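Local coordinates for CdiI toxin (Salmonella enterica subsp. enterica serovar Rubislaw str. ATCC 10717, PDB 4ZQU), which neutralises its cognate CdiA toxin as the immunity protein of a contact-dependent growth inhibition system, sparing bacteria that carry it, at residues K6-S11 against D56-S61; N15-C20 against Y105-K110; S29-P34 against R88-R93; V37-S42 against G51-D56; I129-T134 against V153-D158. One frame throughout, in Å; residues are numbered along the deposited sequence.

Contact 1 (K6-S11 against D56-S61); sequences KSAWAS and DALSHS
Ala8, Trp9 and Ala10 meet Leu58 and Ser61 where the last turn of helix 47-59 and the loop after it lie against strand 8-14, a case of helix-on-sheet packing fastened by one polar bond. The tight part centres on Leu58. Its first torsion, chi1 -78°, places CG anti to the carbonyl carbon, and the CD2 branch then reaches over the strand backbone to 3.5 Å from Trp9 O. The same Leu58 CD2 lies 4.0 Å from the CB of both Ala8 and Ala10, so that one methyl bridges two small residues on the helix-facing side of the strand. Ile122 of strand 118-124 touches both Leu58 and Ala10, extending this apolar layer. Toward the start of the strand the contact gives way to solvent: Lys6 is exposed, and a water lies beside Ser7 O and bonds weakly to Ser61 OG. Between the two zones Ser61 rests its CB 3.6 Å from Ala8 CB. Its hydroxyl is hydrogen-bonded to Tyr24 O of the neighbouring strand 19-26 and so links two strands to the loop just past the helix. Ser61 OG also accepts from Trp9 N at 2.9 Å, with a nearly straight N-H...OG angle of 167°.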
# COMPACT_ATOMS: atom_id res chain seq x y z
N LYS B 6 -12.96 13.44 -4.08
CA LYS B 6 -13.46 12.17 -4.59
C LYS B 6 -12.61 11.69 -5.76
O LYS B 6 -12.31 12.45 -6.68
CB LYS B 6 -14.92 12.31 -5.03
CG LYS B 6 -15.53 11.00 -5.51
CD LYS B 6 -17.00 11.14 -5.83
CE LYS B 6 -17.61 9.79 -6.20
NZ LYS B 6 -19.08 9.91 -6.41
N SER B 7 -12.22 10.42 -5.71
CA SER B 7 -11.39 9.82 -6.74
C SER B 7 -11.89 8.44 -7.13
O SER B 7 -12.73 7.85 -6.44
CB SER B 7 -9.93 9.73 -6.28
OG SER B 7 -9.45 10.97 -5.81
N ALA B 8 -11.37 7.93 -8.24
CA ALA B 8 -11.65 6.58 -8.69
C ALA B 8 -10.34 5.89 -9.04
O ALA B 8 -9.42 6.52 -9.55
CB ALA B 8 -12.60 6.59 -9.88
N TRP B 9 -10.26 4.60 -8.76
CA TRP B 9 -9.00 3.88 -8.95
C TRP B 9 -9.16 2.61 -9.78
O TRP B 9 -10.26 2.13 -10.03
CB TRP B 9 -8.39 3.51 -7.59
CG TRP B 9 -8.14 4.68 -6.69
CD1 TRP B 9 -7.00 5.41 -6.60
CD2 TRP B 9 -9.05 5.24 -5.74
NE1 TRP B 9 -7.14 6.40 -5.66
CE2 TRP B 9 -8.39 6.32 -5.12
CE3 TRP B 9 -10.36 4.94 -5.36
CZ2 TRP B 9 -8.99 7.09 -4.13
CZ3 TRP B 9 -10.96 5.72 -4.38
CH2 TRP B 9 -10.28 6.78 -3.78
N ALA B 10 -8.02 2.09 -10.21
CA ALA B 10 -7.95 0.83 -10.93
C ALA B 10 -6.51 0.36 -10.87
O ALA B 10 -5.61 1.13 -10.54
CB ALA B 10 -8.41 0.99 -12.36
N SER B 11 -6.28 -0.92 -11.17
CA SER B 11 -4.93 -1.46 -11.16
C SER B 11 -4.68 -2.37 -12.36
O SER B 11 -5.53 -3.17 -12.73
CB SER B 11 -4.66 -2.22 -9.86
OG SER B 11 -3.28 -2.50 -9.70
N ASP B 56 -14.14 1.80 -17.84
CA ASP B 56 -15.24 1.00 -17.31
C ASP B 56 -14.92 0.52 -15.90
O ASP B 56 -15.79 0.49 -15.03
CB ASP B 56 -15.53 -0.18 -18.23
CG ASP B 56 -16.66 -1.05 -17.72
OD1 ASP B 56 -17.83 -0.63 -17.82
OD2 ASP B 56 -16.38 -2.16 -17.22
N ALA B 57 -13.67 0.13 -15.68
CA ALA B 57 -13.20 -0.28 -14.36
C ALA B 57 -13.25 0.88 -13.37
O ALA B 57 -13.63 0.71 -12.22
CB ALA B 57 -11.80 -0.84 -14.45
N LEU B 58 -12.87 2.06 -13.85
CA LEU B 58 -12.89 3.27 -13.03
C LEU B 58 -14.31 3.65 -12.62
O LEU B 58 -14.53 4.17 -11.52
CB LEU B 58 -12.24 4.44 -13.77
CG LEU B 58 -10.71 4.48 -13.83
CD1 LEU B 58 -10.24 5.61 -14.71
CD2 LEU B 58 -10.15 4.63 -12.43
N SER B 59 -15.26 3.40 -13.51
CA SER B 59 -16.64 3.76 -13.26
C SER B 59 -17.24 2.94 -12.13
O SER B 59 -18.23 3.34 -11.51
CB SER B 59 -17.48 3.59 -14.54
OG SER B 59 -17.38 2.27 -15.03
N HIS B 60 -16.63 1.79 -11.85
CA HIS B 60 -17.11 0.91 -10.78
C HIS B 60 -16.36 1.14 -9.47
O HIS B 60 -16.60 0.45 -8.49
CB HIS B 60 -16.98 -0.55 -11.20
CG HIS B 60 -17.96 -0.96 -12.25
ND1 HIS B 60 -17.83 -0.60 -13.57
CD2 HIS B 60 -19.11 -1.68 -12.16
CE1 HIS B 60 -18.84 -1.09 -14.26
NE2 HIS B 60 -19.63 -1.75 -13.43
N SER B 61 -15.46 2.12 -9.47
CA SER B 61 -14.68 2.42 -8.29
C SER B 61 -15.53 3.13 -7.24
O SER B 61 -16.40 3.94 -7.57
CB SER B 61 -13.47 3.28 -8.64
OG SER B 61 -12.67 3.54 -7.50
O HOH W 1 -14.51 6.24 -6.59

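Contact 2 (N15-C20 against Y105-K110); sequences NTDFIC and YGYKTK
Asp17 and Tyr105 mark the nearest backbone approach, yet their CA atoms remain 8.0 Å apart, and long side chains must span the gap. On one side, Asn15 OD1 accepts from Asp17 N at 2.8 Å, an Asx turn, and from Phe18 N at 3.1 Å, completing an Asx motif that leads into strand 19-26; the second N-H comes nearly end-on to the amide C=O. On the other, helix 87-105 has ended, and Gly106 leaves it with positive phi. Phe18 and Tyr105 carry the apolar half in an offset stack, with centroids 4.4 Å apart and planes 24° from parallel. Phe18 CD2 sits over one face of the tyrosine ring, displaced toward its rim, 3.5 Å from Tyr105 CZ. Because chi1 of 66° sets CG between the backbone N and the carbonyl carbon, the Phe18 ring meets Cys20 N at its edge and presents a face to the tyrosine. The polar half belongs to Tyr107, whose ring points its hydroxyl at the turn. Tyr107 OH donates to Asp17 OD2 at 2.5 Å, a weak hydrogen bond, while Phe18 CE2 approaches the edge of the Tyr107 ring. Leu101 of helix 87-105 packs on Phe18, Leu113 of helix 110-115 touches Tyr107, and Leu40 of strand 30-41 lies against Tyr105, so the contact ties two helices to the end of the sheet.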
# COMPACT_ATOMS: atom_id res chain seq x y z
N ASN B 15 1.80 -9.51 -17.65
CA ASN B 15 2.93 -10.35 -18.02
C ASN B 15 2.91 -10.65 -19.52
O ASN B 15 2.28 -9.94 -20.29
CB ASN B 15 2.96 -11.64 -17.18
CG ASN B 15 1.71 -12.48 -17.34
OD1 ASN B 15 1.08 -12.52 -18.40
ND2 ASN B 15 1.35 -13.19 -16.27
N THR B 16 3.61 -11.71 -19.92
CA THR B 16 3.71 -12.05 -21.33
C THR B 16 2.35 -12.47 -21.90
O THR B 16 2.02 -12.17 -23.05
CB THR B 16 4.73 -13.18 -21.56
OG1 THR B 16 6.02 -12.77 -21.09
CG2 THR B 16 4.84 -13.53 -23.04
N ASP B 17 1.56 -13.13 -21.07
CA ASP B 17 0.36 -13.81 -21.53
C ASP B 17 -0.90 -12.95 -21.53
O ASP B 17 -1.84 -13.24 -22.28
CB ASP B 17 0.12 -15.06 -20.68
CG ASP B 17 1.36 -15.93 -20.56
OD1 ASP B 17 1.74 -16.56 -21.57
OD2 ASP B 17 1.95 -15.97 -19.47
N PHE B 18 -0.94 -11.91 -20.70
CA PHE B 18 -2.15 -11.10 -20.61
C PHE B 18 -1.95 -9.70 -20.04
O PHE B 18 -0.89 -9.36 -19.51
CB PHE B 18 -3.20 -11.83 -19.76
CG PHE B 18 -2.82 -11.99 -18.31
CD1 PHE B 18 -3.11 -11.01 -17.37
CD2 PHE B 18 -2.18 -13.14 -17.87
CE1 PHE B 18 -2.76 -11.16 -16.04
CE2 PHE B 18 -1.83 -13.30 -16.54
CZ PHE B 18 -2.12 -12.31 -15.63
N ILE B 19 -3.00 -8.89 -20.18
CA ILE B 19 -3.11 -7.61 -19.50
C ILE B 19 -4.37 -7.62 -18.63
O ILE B 19 -5.46 -7.93 -19.12
CB ILE B 19 -3.18 -6.43 -20.49
CG1 ILE B 19 -1.90 -6.37 -21.32
CG2 ILE B 19 -3.40 -5.12 -19.75
CD1 ILE B 19 -1.87 -5.20 -22.28
N CYS B 20 -4.22 -7.29 -17.36
CA CYS B 20 -5.33 -7.41 -16.41
C CYS B 20 -5.67 -6.08 -15.74
O CYS B 20 -4.85 -5.52 -15.01
CB CYS B 20 -4.99 -8.45 -15.34
SG CYS B 20 -6.34 -8.81 -14.20
N TYR B 105 -4.85 -19.51 -16.79
CA TYR B 105 -3.70 -19.53 -17.69
C TYR B 105 -2.79 -20.74 -17.45
O TYR B 105 -1.72 -20.84 -18.05
CB TYR B 105 -2.90 -18.24 -17.55
CG TYR B 105 -3.67 -17.01 -17.98
CD1 TYR B 105 -3.65 -16.58 -19.30
CD2 TYR B 105 -4.42 -16.28 -17.08
CE1 TYR B 105 -4.35 -15.46 -19.71
CE2 TYR B 105 -5.13 -15.15 -17.47
CZ TYR B 105 -5.09 -14.75 -18.79
OH TYR B 105 -5.79 -13.64 -19.19
N GLY B 106 -3.23 -21.65 -16.58
CA GLY B 106 -2.52 -22.89 -16.34
C GLY B 106 -1.08 -22.72 -15.89
O GLY B 106 -0.17 -23.35 -16.43
N TYR B 107 -0.86 -21.86 -14.90
CA TYR B 107 0.49 -21.59 -14.41
C TYR B 107 1.01 -22.72 -13.52
O TYR B 107 2.19 -23.08 -13.61
CB TYR B 107 0.53 -20.26 -13.66
CG TYR B 107 0.68 -19.07 -14.57
CD1 TYR B 107 1.89 -18.79 -15.18
CD2 TYR B 107 -0.39 -18.23 -14.83
CE1 TYR B 107 2.04 -17.70 -16.03
CE2 TYR B 107 -0.26 -17.14 -15.67
CZ TYR B 107 0.95 -16.88 -16.26
OH TYR B 107 1.09 -15.80 -17.10
N LYS B 108 0.14 -23.25 -12.66
CA LYS B 108 0.48 -24.33 -11.73
C LYS B 108 1.58 -23.93 -10.75
O LYS B 108 2.16 -24.77 -10.07
CB LYS B 108 0.89 -25.59 -12.49
N THR B 109 1.85 -22.62 -10.67
CA THR B 109 2.84 -22.07 -9.76
C THR B 109 2.74 -20.55 -9.68
O THR B 109 2.59 -19.87 -10.70
CB THR B 109 4.28 -22.49 -10.14
OG1 THR B 109 5.22 -21.81 -9.30
CG2 THR B 109 4.59 -22.20 -11.60
N LYS B 110 2.82 -20.03 -8.47
CA LYS B 110 2.68 -18.60 -8.24
C LYS B 110 3.88 -17.83 -8.75
O LYS B 110 3.76 -16.69 -9.17
CB LYS B 110 2.47 -18.32 -6.75
CG LYS B 110 1.03 -18.02 -6.38
CD LYS B 110 0.83 -18.05 -4.87
CE LYS B 110 1.75 -17.08 -4.17
NZ LYS B 110 1.54 -17.11 -2.69

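Contact 3 (S29-P34 against R88-R93); sequences SNQLDP and RRTVER
Gln31, Leu32 and Pro34 face Thr90 and Arg93 beside the beta-augmentation site, where Asn30 and Gln31 pair with an antiparallel strand of the CdiA-CT toxin chain and the sheet runs on across the interface. Strand 30-32 and helix 88-93 pass 9.7 Å apart at an angle of 51°, and Arg93 fills much of the space between them. Its CG stands between the backbone N and the carbonyl carbon (chi1 71°), and the chain bends again at chi3, folding the guanidinium back along the helix. The flat group is thereby sandwiched. Arg89 O lies over the centre of one face, and the ring of Pro34 covers the opposite face, with Pro34 CG 3.4 Å from Arg93 NE. Leu32 adds its backbone O, 3.7 Å from Arg93 CD, and its CD2 methyl, near Arg93 O. At the edge of the guanidinium, in its plane, a water accepts from Arg93 NH1 at 3.0 Å and stands 2.6 Å from Leu32 O. Thr90, whose hydroxyl is hydrogen-bonded to Asp86 O just before the helix begins, also packs against Val76 of the toxin chain. Arg93 NH1 is hydrogen-bonded to Leu84 O and Arg93 NH2 to Asp83 O. Carbonyl oxygens and a water thus meet the guanidinium N-H groups, Asp33 OD1 being 6.8 Å from Arg93 NE, and their dipoles would be expected to stabilise the charge.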
# COMPACT_ATOMS: atom_id res chain seq x y z
N SER B 29 -5.80 5.21 0.66
CA SER B 29 -5.37 3.95 0.05
C SER B 29 -6.46 3.45 -0.89
O SER B 29 -7.63 3.80 -0.74
CB SER B 29 -5.06 2.90 1.12
OG SER B 29 -6.23 2.55 1.84
N ASN B 30 -6.07 2.64 -1.87
CA ASN B 30 -7.04 2.00 -2.75
C ASN B 30 -6.68 0.54 -2.95
O ASN B 30 -5.51 0.18 -3.02
CB ASN B 30 -7.11 2.73 -4.09
CG ASN B 30 -5.77 2.78 -4.80
OD1 ASN B 30 -5.49 1.96 -5.68
ND2 ASN B 30 -4.93 3.74 -4.42
N GLN B 31 -7.70 -0.31 -3.03
CA GLN B 31 -7.45 -1.75 -3.06
C GLN B 31 -8.48 -2.51 -3.88
O GLN B 31 -9.56 -2.00 -4.18
CB GLN B 31 -7.43 -2.30 -1.63
CG GLN B 31 -8.73 -2.11 -0.88
CD GLN B 31 -8.61 -2.49 0.58
OE1 GLN B 31 -8.82 -3.64 0.95
NE2 GLN B 31 -8.24 -1.52 1.41
N LEU B 32 -8.12 -3.74 -4.24
CA LEU B 32 -8.98 -4.63 -5.02
C LEU B 32 -10.40 -4.67 -4.47
O LEU B 32 -10.63 -5.09 -3.33
CB LEU B 32 -8.39 -6.04 -5.06
CG LEU B 32 -9.12 -7.07 -5.92
CD1 LEU B 32 -9.09 -6.65 -7.38
CD2 LEU B 32 -8.51 -8.44 -5.73
N ASP B 33 -11.35 -4.20 -5.28
CA ASP B 33 -12.75 -4.15 -4.90
C ASP B 33 -13.48 -5.41 -5.36
O ASP B 33 -13.62 -5.64 -6.56
CB ASP B 33 -13.41 -2.90 -5.51
CG ASP B 33 -14.79 -2.62 -4.94
OD1 ASP B 33 -15.36 -3.49 -4.26
OD2 ASP B 33 -15.31 -1.51 -5.20
N PRO B 34 -13.96 -6.23 -4.41
CA PRO B 34 -14.71 -7.44 -4.75
C PRO B 34 -16.03 -7.15 -5.47
O PRO B 34 -16.61 -8.05 -6.06
CB PRO B 34 -14.97 -8.09 -3.38
CG PRO B 34 -14.87 -6.97 -2.40
CD PRO B 34 -13.80 -6.07 -2.95
N ARG B 88 -8.44 -9.70 6.82
CA ARG B 88 -8.58 -11.11 6.47
C ARG B 88 -9.26 -11.26 5.12
O ARG B 88 -8.78 -11.98 4.25
CB ARG B 88 -9.35 -11.86 7.56
CG ARG B 88 -8.45 -12.35 8.68
CD ARG B 88 -9.14 -13.36 9.59
NE ARG B 88 -8.45 -13.58 10.86
CZ ARG B 88 -8.08 -12.64 11.72
NH1 ARG B 88 -8.39 -11.36 11.52
NH2 ARG B 88 -7.44 -12.98 12.83
N ARG B 89 -10.38 -10.57 4.94
CA ARG B 89 -11.11 -10.60 3.67
C ARG B 89 -10.24 -10.08 2.54
O ARG B 89 -10.28 -10.59 1.42
CB ARG B 89 -12.39 -9.77 3.76
CG ARG B 89 -13.43 -10.36 4.69
CD ARG B 89 -14.79 -9.73 4.42
NE ARG B 89 -15.89 -10.62 4.78
CZ ARG B 89 -16.96 -10.82 4.02
NH1 ARG B 89 -17.08 -10.20 2.85
NH2 ARG B 89 -17.92 -11.64 4.43
N THR B 90 -9.45 -9.05 2.84
CA THR B 90 -8.53 -8.47 1.88
C THR B 90 -7.56 -9.51 1.32
O THR B 90 -7.44 -9.66 0.11
CB THR B 90 -7.72 -7.32 2.51
OG1 THR B 90 -8.62 -6.26 2.87
CG2 THR B 90 -6.69 -6.79 1.54
N VAL B 91 -6.89 -10.22 2.22
CA VAL B 91 -5.92 -11.23 1.82
C VAL B 91 -6.59 -12.39 1.09
O VAL B 91 -6.05 -12.91 0.11
CB VAL B 91 -5.14 -11.77 3.05
CG1 VAL B 91 -4.32 -13.00 2.68
CG2 VAL B 91 -4.25 -10.68 3.63
N GLU B 92 -7.77 -12.78 1.55
CA GLU B 92 -8.47 -13.93 0.97
C GLU B 92 -8.97 -13.68 -0.45
O GLU B 92 -8.89 -14.57 -1.30
CB GLU B 92 -9.63 -14.34 1.87
CG GLU B 92 -9.20 -14.91 3.20
CD GLU B 92 -10.32 -15.66 3.90
OE1 GLU B 92 -11.33 -15.97 3.23
OE2 GLU B 92 -10.18 -15.95 5.11
N ARG B 93 -9.48 -12.48 -0.71
CA ARG B 93 -9.98 -12.15 -2.04
C ARG B 93 -8.81 -11.93 -2.99
O ARG B 93 -8.94 -12.07 -4.20
CB ARG B 93 -10.89 -10.92 -2.01
CG ARG B 93 -10.18 -9.61 -1.74
CD ARG B 93 -11.13 -8.44 -1.91
NE ARG B 93 -12.20 -8.46 -0.92
CZ ARG B 93 -12.25 -7.65 0.14
NH1 ARG B 93 -11.30 -6.75 0.34
NH2 ARG B 93 -13.26 -7.73 0.99
O HOH W 2 -9.03 -5.73 -1.34

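Contact 4 (V37-S42 against G51-D56); sequences VQHLSS and GEMVKD
His39 and Met53 lie alongside each other, running opposite ways, the imidazole heading for the helix while the thioether runs out from the helix over the strand. Met53 CG lies 3.7 Å from His39 CB, and the chain bends about its CG-SD bond (chi3 47°), turning the methyl back on the histidine so that Met53 CE comes 3.6 Å from His39 CB. The same methyl reaches Ser41 CB at 3.9 Å, and thus fills the space between two strand residues that both direct their CB atoms at the helix. The other end of the imidazole is held by Asp56. Here strand 38-41 and helix 51-56 run nearly antiparallel, their axes 8.7 Å apart, as the chain turns back after strand 30-41 and lays helix 47-59 back along the strand, on the sheet. His39 NE2 donates to Asp56 OD2 at 2.7 Å with an N-H...O angle of 145°. The oxygen sits in the ring plane, but the ring meets the carboxylate from its anti side, and the two planes are 55° apart. This His-carboxylate bond fixes the ring rotation and would tend to favour a positively charged imidazole. Val21 of strand 19-26 packs on Met53 too, whereas Leu40, pointing the other way, meets Leu101 of helix 87-105. Beside the carboxylate, Val37 stands roughly perpendicular to Asp56, its CG2 methyl 3.7 Å from Asp56 OD2.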
# COMPACT_ATOMS: atom_id res chain seq x y z
N VAL B 37 -15.09 -4.47 -11.20
CA VAL B 37 -15.03 -5.32 -12.39
C VAL B 37 -13.59 -5.60 -12.82
O VAL B 37 -12.67 -4.84 -12.52
CB VAL B 37 -15.79 -4.68 -13.56
CG1 VAL B 37 -17.24 -4.45 -13.18
CG2 VAL B 37 -15.13 -3.39 -13.99
N GLN B 38 -13.42 -6.71 -13.54
CA GLN B 38 -12.12 -7.09 -14.07
C GLN B 38 -12.18 -7.26 -15.58
O GLN B 38 -13.11 -7.86 -16.11
CB GLN B 38 -11.63 -8.38 -13.42
CG GLN B 38 -10.31 -8.88 -13.99
CD GLN B 38 -9.91 -10.23 -13.46
OE1 GLN B 38 -9.96 -11.23 -14.17
NE2 GLN B 38 -9.50 -10.27 -12.19
N HIS B 39 -11.17 -6.73 -16.27
CA HIS B 39 -11.06 -6.90 -17.71
C HIS B 39 -9.74 -7.58 -18.07
O HIS B 39 -8.67 -7.01 -17.87
CB HIS B 39 -11.18 -5.56 -18.43
CG HIS B 39 -12.51 -4.89 -18.25
ND1 HIS B 39 -13.69 -5.44 -18.71
CD2 HIS B 39 -12.85 -3.73 -17.65
CE1 HIS B 39 -14.69 -4.64 -18.41
NE2 HIS B 39 -14.21 -3.59 -17.76
N LEU B 40 -9.84 -8.80 -18.59
CA LEU B 40 -8.67 -9.53 -19.07
C LEU B 40 -8.54 -9.36 -20.58
O LEU B 40 -9.54 -9.30 -21.30
CB LEU B 40 -8.77 -11.02 -18.72
CG LEU B 40 -8.50 -11.40 -17.26
CD1 LEU B 40 -8.80 -12.87 -17.03
CD2 LEU B 40 -7.07 -11.08 -16.89
N SER B 41 -7.30 -9.28 -21.06
CA SER B 41 -7.05 -9.09 -22.48
C SER B 41 -5.69 -9.64 -22.90
O SER B 41 -4.81 -9.85 -22.07
CB SER B 41 -7.14 -7.60 -22.84
OG SER B 41 -5.86 -7.00 -22.87
N SER B 42 -5.53 -9.88 -24.20
CA SER B 42 -4.23 -10.25 -24.75
C SER B 42 -3.40 -8.99 -24.88
O SER B 42 -3.93 -7.93 -25.19
CB SER B 42 -4.38 -10.95 -26.10
OG SER B 42 -5.44 -10.39 -26.85
N GLY B 51 -8.38 1.26 -23.30
CA GLY B 51 -8.75 2.50 -22.64
C GLY B 51 -10.17 2.49 -22.12
O GLY B 51 -10.48 3.10 -21.10
N GLU B 52 -11.06 1.81 -22.85
CA GLU B 52 -12.43 1.66 -22.40
C GLU B 52 -12.50 0.64 -21.27
O GLU B 52 -13.39 0.70 -20.42
CB GLU B 52 -13.34 1.25 -23.55
CG GLU B 52 -13.58 2.35 -24.57
CD GLU B 52 -14.63 1.98 -25.59
OE1 GLU B 52 -15.07 0.81 -25.61
OE2 GLU B 52 -15.04 2.87 -26.38
N MET B 53 -11.55 -0.28 -21.26
CA MET B 53 -11.40 -1.23 -20.15
C MET B 53 -11.02 -0.49 -18.88
O MET B 53 -11.53 -0.79 -17.80
CB MET B 53 -10.33 -2.28 -20.48
CG MET B 53 -10.78 -3.37 -21.44
SD MET B 53 -9.40 -4.33 -22.10
CE MET B 53 -8.46 -4.69 -20.62
N VAL B 54 -10.12 0.47 -19.01
CA VAL B 54 -9.68 1.26 -17.88
C VAL B 54 -10.82 2.16 -17.39
O VAL B 54 -11.04 2.29 -16.18
CB VAL B 54 -8.45 2.12 -18.22
CG1 VAL B 54 -8.08 3.03 -17.07
CG2 VAL B 54 -7.27 1.22 -18.58
N LYS B 55 -11.55 2.77 -18.32
CA LYS B 55 -12.62 3.69 -17.95
C LYS B 55 -13.80 2.97 -17.31
O LYS B 55 -14.39 3.46 -16.34
CB LYS B 55 -13.08 4.49 -19.17
CG LYS B 55 -13.09 5.99 -18.92
CD LYS B 55 -13.65 6.78 -20.09
CE LYS B 55 -13.95 8.22 -19.69
NZ LYS B 55 -13.33 8.59 -18.38
N ASP B 56 -14.14 1.80 -17.84
CA ASP B 56 -15.24 1.00 -17.31
C ASP B 56 -14.92 0.52 -15.90
O ASP B 56 -15.79 0.49 -15.03
CB ASP B 56 -15.53 -0.18 -18.23
CG ASP B 56 -16.66 -1.05 -17.72
OD1 ASP B 56 -17.83 -0.63 -17.82
OD2 ASP B 56 -16.38 -2.16 -17.22

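Contact 5 (I129-T134 against V153-D158); sequences ITISPT and VILSVD
Ile129 and Leu155 open an antiparallel beta ladder that continues through Thr130 with Ile154 and Ile131 with Val153, joining strand 129-138 to the short strand 153-155. Backbone hydrogen bonds form its frame. In the first hydrogen-bonded pair Ile129 N donates to Leu155 O at 2.9 Å, and Leu155 N returns the bond to Ile129 O at 2.8 Å, almost straight at 171°. In the second, Ile131 N reaches Val153 O at 2.8 Å and Val153 N reaches Ile131 O at 2.7 Å, the latter more bent at 153°. A weaker CA-H...O contact, Ile154 CA to Ile129 O at 3.5 Å, fills the non-hydrogen-bonded step between them. Apolar packing concentrates on the sheet face that carries Ile129, Ile131, Val153 and Leu155. Ile131 CB and Val153 CB are 4.0 Å apart, and Ile131 CG1, anti to the carbonyl carbon, carries CD1 diagonally to 4.1 Å from Leu155 CD1. Helix 161-172 covers this face: Ile164 meets Ile129, Leu168 meets Ile131, and Ala171 touches both Ile131 and Val153. The other face bears Thr130 and the exposed Ile154. Polar links lie farther along the first strand, where Lys70 of the toxin chain is hydrogen-bonded to Pro133 O. Paired backbone bonds satisfy the amides and carbonyls of the hydrogen-bonded residues, and branched hydrocarbon on a single face gives the helix an apolar bed.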
# COMPACT_ATOMS: atom_id res chain seq x y z
N ILE B 129 -6.11 12.42 -14.78
CA ILE B 129 -5.97 10.97 -14.72
C ILE B 129 -4.49 10.61 -14.57
O ILE B 129 -3.68 10.91 -15.45
CB ILE B 129 -6.54 10.28 -15.97
CG1 ILE B 129 -8.02 10.63 -16.15
CG2 ILE B 129 -6.35 8.77 -15.87
CD1 ILE B 129 -8.61 10.12 -17.44
N THR B 130 -4.14 9.98 -13.46
CA THR B 130 -2.74 9.66 -13.18
C THR B 130 -2.45 8.17 -13.33
O THR B 130 -3.05 7.34 -12.65
CB THR B 130 -2.33 10.11 -11.77
OG1 THR B 130 -2.63 11.50 -11.60
CG2 THR B 130 -0.84 9.89 -11.55
N ILE B 131 -1.53 7.85 -14.23
CA ILE B 131 -1.09 6.47 -14.43
C ILE B 131 0.35 6.34 -13.94
O ILE B 131 1.27 6.96 -14.49
CB ILE B 131 -1.19 6.05 -15.91
CG1 ILE B 131 -2.56 6.46 -16.48
CG2 ILE B 131 -0.98 4.55 -16.04
CD1 ILE B 131 -2.77 6.05 -17.92
N SER B 132 0.54 5.54 -12.89
CA SER B 132 1.82 5.49 -12.19
C SER B 132 2.50 4.13 -12.33
O SER B 132 1.96 3.11 -11.92
CB SER B 132 1.62 5.82 -10.71
OG SER B 132 2.86 5.87 -10.02
N PRO B 133 3.71 4.12 -12.92
CA PRO B 133 4.49 2.88 -13.04
C PRO B 133 5.10 2.47 -11.70
O PRO B 133 5.13 3.27 -10.76
CB PRO B 133 5.56 3.25 -14.06
CG PRO B 133 5.77 4.72 -13.86
CD PRO B 133 4.42 5.28 -13.49
N THR B 134 5.58 1.23 -11.62
CA THR B 134 6.18 0.73 -10.39
C THR B 134 7.50 0.02 -10.66
O THR B 134 7.85 -0.26 -11.80
CB THR B 134 5.25 -0.27 -9.66
OG1 THR B 134 4.97 -1.38 -10.51
CG2 THR B 134 3.95 0.40 -9.26
N VAL B 153 2.45 8.98 -15.83
CA VAL B 153 1.74 9.45 -17.01
C VAL B 153 0.48 10.18 -16.57
O VAL B 153 -0.50 9.56 -16.17
CB VAL B 153 1.38 8.30 -17.95
CG1 VAL B 153 0.56 8.82 -19.13
CG2 VAL B 153 2.64 7.61 -18.44
N ILE B 154 0.51 11.50 -16.64
CA ILE B 154 -0.63 12.32 -16.24
C ILE B 154 -1.40 12.79 -17.47
O ILE B 154 -0.84 13.42 -18.36
CB ILE B 154 -0.19 13.53 -15.42
CG1 ILE B 154 0.87 13.13 -14.40
CG2 ILE B 154 -1.39 14.17 -14.73
CD1 ILE B 154 1.45 14.29 -13.63
N LEU B 155 -2.69 12.47 -17.51
CA LEU B 155 -3.53 12.80 -18.65
C LEU B 155 -4.67 13.72 -18.25
O LEU B 155 -5.08 13.75 -17.09
CB LEU B 155 -4.09 11.53 -19.30
CG LEU B 155 -3.08 10.46 -19.70
CD1 LEU B 155 -3.80 9.23 -20.21
CD2 LEU B 155 -2.11 10.99 -20.74
N SER B 156 -5.19 14.46 -19.22
CA SER B 156 -6.34 15.33 -19.00
C SER B 156 -7.57 14.49 -18.67
O SER B 156 -7.67 13.33 -19.08
CB SER B 156 -6.60 16.19 -20.24
OG SER B 156 -7.71 17.04 -20.06
N VAL B 157 -8.50 15.07 -17.92
CA VAL B 157 -9.73 14.36 -17.57
C VAL B 157 -10.63 14.14 -18.79
O VAL B 157 -11.49 13.26 -18.78
CB VAL B 157 -10.54 15.11 -16.49
CG1 VAL B 157 -9.73 15.26 -15.22
CG2 VAL B 157 -10.97 16.48 -17.00
N ASP B 158 -10.41 14.92 -19.84
CA ASP B 158 -11.20 14.82 -21.06
C ASP B 158 -10.53 13.93 -22.10
O ASP B 158 -10.93 13.91 -23.26
CB ASP B 158 -11.45 16.20 -21.67
CG ASP B 158 -12.32 17.08 -20.78
OD1 ASP B 158 -13.12 16.53 -19.99
OD2 ASP B 158 -12.20 18.32 -20.88

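In the fold
All five contacts reach the same antiparallel sheet. Contacts 1 and 4 share Asp56 and helix 47-59, their centres 11 Å apart, and Val37 of contact 4 packs on Ala57 and His60 of contact 1. Contact 2 joins contact 4 through a probable backbone hydrogen bond from Ile19 N to Ser41 O, although their centres are 17 Å apart. Trp9 of contact 1 also packs on Asn30 of contact 3. Both contact 3 and contact 5 meet the toxin, yet their centres lie 23 Å apart on opposite sides of the chain's centre: segment 29-34 extends the sheet into the toxin, while segment 129-134 offers Pro133 O to it.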